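Side-chain contacts in uncharacterized protein (Arthrobacter sp., PDB 3KOP), which is of unknown function but has a cyclophilin-like fold and belongs to the DUF3830 family: residues 131-136 / 161-166; 24-29 / 33-38. One frame throughout, in Å; residues are numbered along the deposited sequence.

Overall arrangement
Contact 2 comes first along the chain and closes before contact 1 opens. It is the hairpin of strands 23-28 and 33-39, after helix 4-19. Contact 1 follows much later and sets the end of strand 125-132 against helix 159-172. Their centres lie about 12 Å apart, and both reach the same antiparallel sheet of the cyclophilin-like fold. Helix 159-172 joins them. Met162 SE and Ala165 CB each lie 3.6 Å from Leu28 CD1 on the hairpin, while the same helix meets Tyr133 in contact 1. One helix thus packs on the hairpin and on the end of strand 125-132 with the loop that follows it, parts far apart in sequence, within a six-chain assembly.

Contact 1 (131-136 / 161-166); sequences VFYGRN and EMAAAC
Tyr133 turns its ring toward Cys166 by placing CG between its own backbone N and carbonyl carbon (chi1 65°). On the helix, the backbone of Cys166 places CB over the ring, and chi1 -68° sets SG beside the backbone N. Cys166 CB sits 3.5 Å from the centroid of the Tyr133 ring, only 14° off the normal. This is a CH-pi contact over the face. Its shortest approach is to Tyr133 CD2, at 3.4 Å. Cys166 SG stands more obliquely, 4.2 Å from the Tyr133 ring centroid, in a sulfur-aromatic contact on the CD2 and CG side. Ala163, one helical turn earlier, meets the base of the tyrosine. Its CB lies 3.7 Å from Tyr133 O and 4.0 Å from Tyr133 CD1. A looser apolar touch runs from Val131 CG1 to Met162 CG, at 4.5 Å; Met162 is selenomethionine. The contact is thus mainly apolar. The phenol oxygen has polar partners elsewhere: Tyr133 OH hydrogen-bonds to His63 NE2 and to Lys65 NZ of the third subunit, so the hydroxyl is held by two hydrogen bonds while Cys166 packs on one ring face. Val131, next to the last residue of strand 125-132, pairs through its backbone with Ile71 of strand 70-76. Cys166 also touches Ile71. Beyond it, helix 159-172 reaches the hairpin strands 23-28 and 33-39 through Met162 and Ala165.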
# COMPACT_ATOMS: atom_id res chain seq x y z
N VAL F 131 19.03 11.06 5.10
CA VAL F 131 19.94 10.44 4.18
C VAL F 131 19.54 8.97 4.04
O VAL F 131 19.42 8.26 5.03
CB VAL F 131 21.39 10.53 4.70
CG1 VAL F 131 22.34 9.64 3.88
CG2 VAL F 131 21.86 11.98 4.67
N PHE F 132 19.33 8.55 2.80
CA PHE F 132 19.09 7.15 2.52
C PHE F 132 20.34 6.47 2.01
O PHE F 132 20.96 6.91 1.04
CB PHE F 132 17.89 7.02 1.59
CG PHE F 132 16.64 7.34 2.28
CD1 PHE F 132 15.95 6.34 2.96
CD2 PHE F 132 16.18 8.63 2.31
CE1 PHE F 132 14.77 6.63 3.62
CE2 PHE F 132 15.03 8.94 3.01
CZ PHE F 132 14.31 7.95 3.64
N TYR F 133 20.77 5.44 2.72
CA TYR F 133 22.07 4.81 2.47
C TYR F 133 21.97 3.44 1.84
O TYR F 133 22.97 2.87 1.48
CB TYR F 133 22.91 4.74 3.74
CG TYR F 133 22.38 3.85 4.84
CD1 TYR F 133 22.75 2.51 4.92
CD2 TYR F 133 21.52 4.37 5.83
CE1 TYR F 133 22.27 1.68 5.95
CE2 TYR F 133 21.04 3.56 6.86
CZ TYR F 133 21.43 2.21 6.91
OH TYR F 133 20.97 1.42 7.92
N GLY F 134 20.75 2.91 1.71
CA GLY F 134 20.51 1.60 1.08
C GLY F 134 19.20 1.65 0.32
O GLY F 134 18.56 2.73 0.22
N ARG F 135 18.75 0.51 -0.20
CA ARG F 135 17.59 0.44 -1.08
C ARG F 135 16.41 -0.28 -0.41
O ARG F 135 16.49 -0.69 0.75
CB ARG F 135 17.92 -0.27 -2.42
CG ARG F 135 18.38 -1.74 -2.29
CD ARG F 135 18.53 -2.38 -3.68
NE ARG F 135 17.23 -2.42 -4.34
CZ ARG F 135 17.05 -2.38 -5.66
NH1 ARG F 135 18.11 -2.32 -6.49
NH2 ARG F 135 15.81 -2.38 -6.16
N ASN F 136 15.32 -0.39 -1.17
CA ASN F 136 14.12 -1.13 -0.78
C ASN F 136 13.51 -0.51 0.49
O ASN F 136 13.23 -1.18 1.46
CB ASN F 136 14.43 -2.63 -0.62
CG ASN F 136 14.70 -3.31 -1.94
OD1 ASN F 136 14.69 -2.65 -3.01
ND2 ASN F 136 14.97 -4.64 -1.90
N GLU F 161 31.17 4.72 2.24
CA GLU F 161 31.68 4.98 3.57
C GLU F 161 30.56 5.46 4.47
O GLU F 161 30.49 5.07 5.64
CB GLU F 161 32.81 6.02 3.57
CG GLU F 161 34.09 5.56 2.89
CD GLU F 161 34.07 5.61 1.37
OE1 GLU F 161 33.02 5.94 0.73
OE2 GLU F 161 35.15 5.31 0.79
N MSE F 162 29.65 6.28 3.93
CA MSE F 162 28.54 6.75 4.72
C MSE F 162 27.63 5.58 5.09
O MSE F 162 27.20 5.47 6.23
CB MSE F 162 27.75 7.85 4.01
CG MSE F 162 26.53 8.40 4.80
SE MSE F 162 26.97 9.09 6.58
CE MSE F 162 28.24 10.36 6.08
N ALA F 163 27.33 4.72 4.12
CA ALA F 163 26.52 3.54 4.39
C ALA F 163 27.11 2.67 5.51
O ALA F 163 26.37 2.21 6.38
CB ALA F 163 26.27 2.71 3.10
N ALA F 164 28.43 2.47 5.48
CA ALA F 164 29.12 1.68 6.52
C ALA F 164 29.00 2.36 7.90
O ALA F 164 28.78 1.69 8.91
CB ALA F 164 30.61 1.39 6.13
N ALA F 165 29.04 3.70 7.92
CA ALA F 165 28.85 4.45 9.18
C ALA F 165 27.42 4.31 9.73
O ALA F 165 27.20 4.22 10.94
CB ALA F 165 29.21 5.93 8.99
N CYS F 166 26.45 4.32 8.83
CA CYS F 166 25.03 4.22 9.20
C CYS F 166 24.67 2.83 9.75
O CYS F 166 23.93 2.72 10.73
CB CYS F 166 24.16 4.55 7.99
SG CYS F 166 24.21 6.26 7.41

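Contact 2 (24-29 / 33-38); sequences INITLE and VTCKAL
Thr27 and Thr34 face each other in a non-hydrogen-bonded pair of this antiparallel hairpin, with CA atoms 4.1 Å apart. From Thr27 CB, which lies 3.5 Å from Thr34 OG1, the side chain forks. Its OG1, set beside the backbone N (chi1 -59°), reaches Thr34 OG1 at 2.8 Å in a hydrogen bond and also touches Thr34 CG2. The other branch, Thr27 CG2, comes 3.3 Å from Thr34 OG1, so the partner hydroxyl is met by both branches. With alanine in place of Thr27, both branches go, and the Thr34 hydroxyl would probably lose its cross-strand mate, with a small gap opened beside it. Asn25 and Lys36 share this face: Asn25 OD1 lies 3.9 Å from Lys36 CB. Asn25 CB also touches Thr34 CG2. The opposite face is apolar. Ala37 CB lies 3.8 Å from Ile24 CG1. It also touches Ile26 CD1. Next along, Ile26 CB meets Cys35 SG at 3.9 Å. Six backbone hydrogen bonds join Ile24 with Ala37, Ile26 with Cys35 and Leu28 with Val33. The longest is from Val33 N to Leu28 O, at 3.2 Å, next to the turn. Strand 178-183 pairs with strand 23-28, and strand 145-157 pairs with strand 33-39. Helix 159-172 covers the turn end of the apolar face, where Met162 touches both Leu28 and Val33.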
# COMPACT_ATOMS: atom_id res chain seq x y z
N ILE F 24 26.79 20.06 -1.02
CA ILE F 24 26.78 20.10 0.44
C ILE F 24 27.57 18.91 0.97
O ILE F 24 27.65 17.85 0.33
CB ILE F 24 25.32 20.12 0.98
CG1 ILE F 24 24.54 18.85 0.55
CG2 ILE F 24 24.61 21.41 0.51
CD1 ILE F 24 23.21 18.65 1.22
N ASN F 25 28.21 19.11 2.10
CA ASN F 25 28.81 18.06 2.87
C ASN F 25 27.85 17.58 3.94
O ASN F 25 27.15 18.38 4.59
CB ASN F 25 30.11 18.56 3.51
CG ASN F 25 31.20 18.75 2.51
OD1 ASN F 25 31.31 17.96 1.55
ND2 ASN F 25 32.00 19.80 2.67
N ILE F 26 27.83 16.27 4.13
CA ILE F 26 26.98 15.63 5.11
C ILE F 26 27.90 14.78 5.97
O ILE F 26 28.55 13.86 5.47
CB ILE F 26 25.91 14.76 4.46
CG1 ILE F 26 25.10 15.56 3.44
CG2 ILE F 26 25.00 14.18 5.53
CD1 ILE F 26 24.13 14.69 2.54
N THR F 27 27.94 15.09 7.25
CA THR F 27 28.99 14.63 8.15
C THR F 27 28.41 14.06 9.42
O THR F 27 27.48 14.65 9.99
CB THR F 27 29.94 15.80 8.55
OG1 THR F 27 30.53 16.39 7.38
CG2 THR F 27 31.06 15.32 9.51
N LEU F 28 28.97 12.93 9.86
CA LEU F 28 28.77 12.39 11.18
C LEU F 28 29.98 12.80 12.02
O LEU F 28 31.11 12.40 11.74
CB LEU F 28 28.62 10.87 11.14
CG LEU F 28 27.33 10.36 10.49
CD1 LEU F 28 27.42 8.87 10.11
CD2 LEU F 28 26.14 10.61 11.41
N GLU F 29 29.74 13.60 13.04
CA GLU F 29 30.84 14.31 13.71
C GLU F 29 31.67 13.42 14.60
O GLU F 29 32.86 13.61 14.70
CB GLU F 29 30.30 15.42 14.59
CG GLU F 29 29.39 16.41 13.89
CD GLU F 29 30.12 17.51 13.19
OE1 GLU F 29 31.29 17.33 12.80
OE2 GLU F 29 29.52 18.59 13.03
N VAL F 33 32.86 10.83 9.61
CA VAL F 33 32.63 10.39 8.25
C VAL F 33 31.83 11.45 7.52
O VAL F 33 30.80 11.92 8.05
CB VAL F 33 31.89 9.04 8.21
CG1 VAL F 33 31.63 8.57 6.77
CG2 VAL F 33 32.67 8.00 8.99
N THR F 34 32.29 11.82 6.33
CA THR F 34 31.63 12.84 5.51
C THR F 34 31.39 12.32 4.11
O THR F 34 32.22 11.61 3.53
CB THR F 34 32.49 14.13 5.39
OG1 THR F 34 32.70 14.68 6.70
CG2 THR F 34 31.80 15.18 4.56
N CYS F 35 30.25 12.67 3.54
CA CYS F 35 30.03 12.43 2.14
C CYS F 35 29.61 13.76 1.50
O CYS F 35 29.30 14.73 2.21
CB CYS F 35 28.99 11.30 1.95
SG CYS F 35 27.37 11.73 2.53
N LYS F 36 29.62 13.82 0.18
CA LYS F 36 29.27 15.02 -0.54
C LYS F 36 28.09 14.75 -1.46
O LYS F 36 28.04 13.71 -2.11
CB LYS F 36 30.44 15.54 -1.38
CG LYS F 36 30.15 16.87 -2.04
CD LYS F 36 31.22 17.33 -3.02
CE LYS F 36 32.44 17.78 -2.34
NZ LYS F 36 33.28 18.63 -3.30
N ALA F 37 27.17 15.71 -1.50
CA ALA F 37 25.94 15.59 -2.24
C ALA F 37 25.76 16.79 -3.15
O ALA F 37 26.06 17.92 -2.77
CB ALA F 37 24.75 15.47 -1.27
N LEU F 38 25.28 16.51 -4.36
CA LEU F 38 24.89 17.50 -5.31
C LEU F 38 23.51 17.98 -4.96
O LEU F 38 22.58 17.20 -4.80
CB LEU F 38 24.87 16.90 -6.70
CG LEU F 38 24.24 17.74 -7.79
CD1 LEU F 38 25.20 18.94 -8.12
CD2 LEU F 38 23.96 16.87 -9.01